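Local structure of ZT_dimer domain-containing protein (Thermotoga maritima, 6VDA) at residues F16-R21 against K66-R71. The protein probably moves divalent metal cations such as zinc across the membrane as a CzcD-type cation diffusion facilitator, of which this chain is the zinc-binding C-terminal domain. Residues are numbered along the deposited sequence; the frame is centred on the assembly and turned at random.
Sequences FAVLER and KEMLKR
V18 is the wedge between the two helices: buried, it points at helix 54-71 and divides its two methyls between E67, M68 and R71. With CG1 anti to the backbone N (chi1 173°), that methyl reaches the base of E67, 3.7 Å from E67 CB. M68 SD lies 4.0 Å from V18 CB and is also met by CG1. CG2, beside the backbone N, lies along the aliphatic part of R71, 3.9 Å from R71 CD, the two side chains running past each other in opposite directions. A short, beta-branched residue suits this place because it fills both flanks while letting the backbones come within 6.6 Å, measured from V18 CA to M68 CA. Cut back to an alanine, this position would probably lose the methyls that cover E67 CB and the methylenes of R71, leaving M68 SD facing CB alone and a gap between the helices.

R21, whose bend at chi3 turns the guanidinium toward E67, meets it at about a right angle, and R21 NH1 forms a salt bridge with E67 OE1 at 3.2 Å; the guanidinium and carboxylate planes are 26° apart. R71 extends toward A17, whose small methyl leaves room for the guanidinium to lie over it: A17 CB is 3.4 Å from R71 NH2, against one face of the group. R21 NH2 stands 4.3 Å from R71 NH1, a like-charge approach probably eased by E67; D14 of helix 6-19, touched by R71, may also help.

Beneath the helices, M68 continues inward onto I42 and M44 of strand 39-48 and V78 of strand 75-84, while L19 packs on M44 and on P28 of strand 26-36. The contact thus joins the ends of helices 6-19 and 54-71 above the three-stranded mixed sheet of the ZT_dimer domain, away from the zinc site.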
loop_
_atom_site.group_PDB
_atom_site.type_symbol
_atom_site.label_atom_id
_atom_site.label_comp_id
_atom_site.label_asym_id
_atom_site.label_seq_id
_atom_site.Cartn_x
_atom_site.Cartn_y
_atom_site.Cartn_z
ATOM N N PHE A 16 -17.816 5.460 -0.793
ATOM C CA PHE A 16 -18.053 5.445 -2.260
ATOM C C PHE A 16 -18.531 6.830 -2.710
ATOM O O PHE A 16 -18.166 7.250 -3.816
ATOM C CB PHE A 16 -19.004 4.311 -2.646
ATOM C CG PHE A 16 -18.318 2.984 -2.840
ATOM C CD1 PHE A 16 -17.683 2.688 -4.036
ATOM C CD2 PHE A 16 -18.282 2.045 -1.825
ATOM C CE1 PHE A 16 -17.046 1.471 -4.218
ATOM C CE2 PHE A 16 -17.638 0.829 -2.005
ATOM C CZ PHE A 16 -17.027 0.542 -3.203
ATOM N N ALA A 17 -19.296 7.528 -1.866
ATOM C CA ALA A 17 -19.804 8.893 -2.140
ATOM C C ALA A 17 -18.622 9.855 -2.303
ATOM O O ALA A 17 -18.642 10.648 -3.245
ATOM C CB ALA A 17 -20.753 9.335 -1.049
ATOM N N VAL A 18 -17.611 9.764 -1.437
ATOM C CA VAL A 18 -16.387 10.626 -1.493
ATOM C C VAL A 18 -15.529 10.286 -2.724
ATOM O O VAL A 18 -14.979 11.225 -3.323
ATOM C CB VAL A 18 -15.550 10.522 -0.205
ATOM C CG1 VAL A 18 -14.226 11.263 -0.349
ATOM C CG2 VAL A 18 -16.320 11.024 1.013
ATOM N N LEU A 19 -15.374 9.008 -3.078
ATOM C CA LEU A 19 -14.499 8.588 -4.207
ATOM C C LEU A 19 -15.052 9.127 -5.531
ATOM O O LEU A 19 -14.233 9.519 -6.378
ATOM C CB LEU A 19 -14.391 7.063 -4.235
ATOM C CG LEU A 19 -13.637 6.441 -3.062
ATOM C CD1 LEU A 19 -13.783 4.931 -3.086
ATOM C CD2 LEU A 19 -12.168 6.848 -3.062
ATOM N N GLU A 20 -16.382 9.165 -5.685
ATOM C CA GLU A 20 -17.083 9.671 -6.899
ATOM C C GLU A 20 -16.661 11.116 -7.192
ATOM O O GLU A 20 -16.769 11.542 -8.353
ATOM C CB GLU A 20 -18.603 9.600 -6.726
ATOM C CG GLU A 20 -19.186 8.219 -6.977
ATOM C CD GLU A 20 -20.705 8.178 -7.021
ATOM O OE1 GLU A 20 -21.342 9.186 -6.654
ATOM O OE2 GLU A 20 -21.252 7.136 -7.429
ATOM N N ARG A 21 -16.223 11.844 -6.165
ATOM C CA ARG A 21 -15.729 13.244 -6.250
ATOM C C ARG A 21 -14.475 13.318 -7.132
ATOM O O ARG A 21 -14.213 14.408 -7.688
ATOM C CB ARG A 21 -15.431 13.767 -4.838
ATOM C CG ARG A 21 -15.615 15.266 -4.668
ATOM C CD ARG A 21 -15.572 15.690 -3.214
ATOM N NE ARG A 21 -16.869 15.622 -2.542
ATOM C CZ ARG A 21 -17.233 16.377 -1.502
ATOM N NH1 ARG A 21 -16.407 17.285 -1.005
ATOM N NH2 ARG A 21 -18.433 16.232 -0.965
ATOM N N LYS A 66 -7.984 13.030 3.216
ATOM C CA LYS A 66 -8.351 14.354 3.780
ATOM C C LYS A 66 -9.875 14.500 3.679
ATOM O O LYS A 66 -10.505 14.786 4.717
ATOM C CB LYS A 66 -7.581 15.471 3.064
ATOM C CG LYS A 66 -7.454 16.786 3.824
ATOM N N GLU A 67 -10.444 14.232 2.497
ATOM C CA GLU A 67 -11.903 14.337 2.221
ATOM C C GLU A 67 -12.675 13.283 3.019
ATOM O O GLU A 67 -13.776 13.616 3.507
ATOM C CB GLU A 67 -12.201 14.210 0.724
ATOM C CG GLU A 67 -11.961 15.494 -0.046
ATOM C CD GLU A 67 -12.638 16.707 0.572
ATOM O OE1 GLU A 67 -13.870 16.644 0.813
ATOM O OE2 GLU A 67 -11.928 17.700 0.848
ATOM N N MET A 68 -12.133 12.069 3.153
ATOM C CA MET A 68 -12.753 10.984 3.960
ATOM C C MET A 68 -12.901 11.470 5.407
ATOM O O MET A 68 -14.009 11.373 5.944
ATOM C CB MET A 68 -11.909 9.706 3.939
ATOM C CG MET A 68 -11.791 9.073 2.564
ATOM S SD MET A 68 -13.269 8.171 2.051
ATOM C CE MET A 68 -13.242 6.838 3.245
ATOM N N LEU A 69 -11.819 11.994 5.996
ATOM C CA LEU A 69 -11.760 12.434 7.417
ATOM C C LEU A 69 -12.718 13.614 7.644
ATOM O O LEU A 69 -13.292 13.690 8.742
ATOM C CB LEU A 69 -10.313 12.792 7.777
ATOM C CG LEU A 69 -9.525 11.713 8.525
ATOM C CD1 LEU A 69 -9.735 10.341 7.912
ATOM C CD2 LEU A 69 -8.042 12.043 8.574
ATOM N N LYS A 70 -12.891 14.487 6.646
ATOM C CA LYS A 70 -13.785 15.677 6.720
ATOM C C LYS A 70 -15.256 15.233 6.692
ATOM O O LYS A 70 -16.083 15.917 7.320
ATOM C CB LYS A 70 -13.517 16.654 5.570
ATOM C CG LYS A 70 -12.324 17.584 5.757
ATOM C CD LYS A 70 -12.306 18.758 4.787
ATOM N N ARG A 71 -15.566 14.145 5.986
ATOM C CA ARG A 71 -16.954 13.671 5.718
ATOM C C ARG A 71 -17.541 13.042 6.985
ATOM O O ARG A 71 -18.681 13.396 7.350
ATOM C CB ARG A 71 -16.953 12.650 4.577
ATOM C CG ARG A 71 -18.290 11.967 4.328
ATOM C CD ARG A 71 -19.108 12.663 3.261
ATOM N NE ARG A 71 -20.248 11.851 2.856
ATOM C CZ ARG A 71 -20.984 12.062 1.768
ATOM N NH1 ARG A 71 -20.706 13.067 0.954
ATOM N NH2 ARG A 71 -22.001 11.264 1.496
#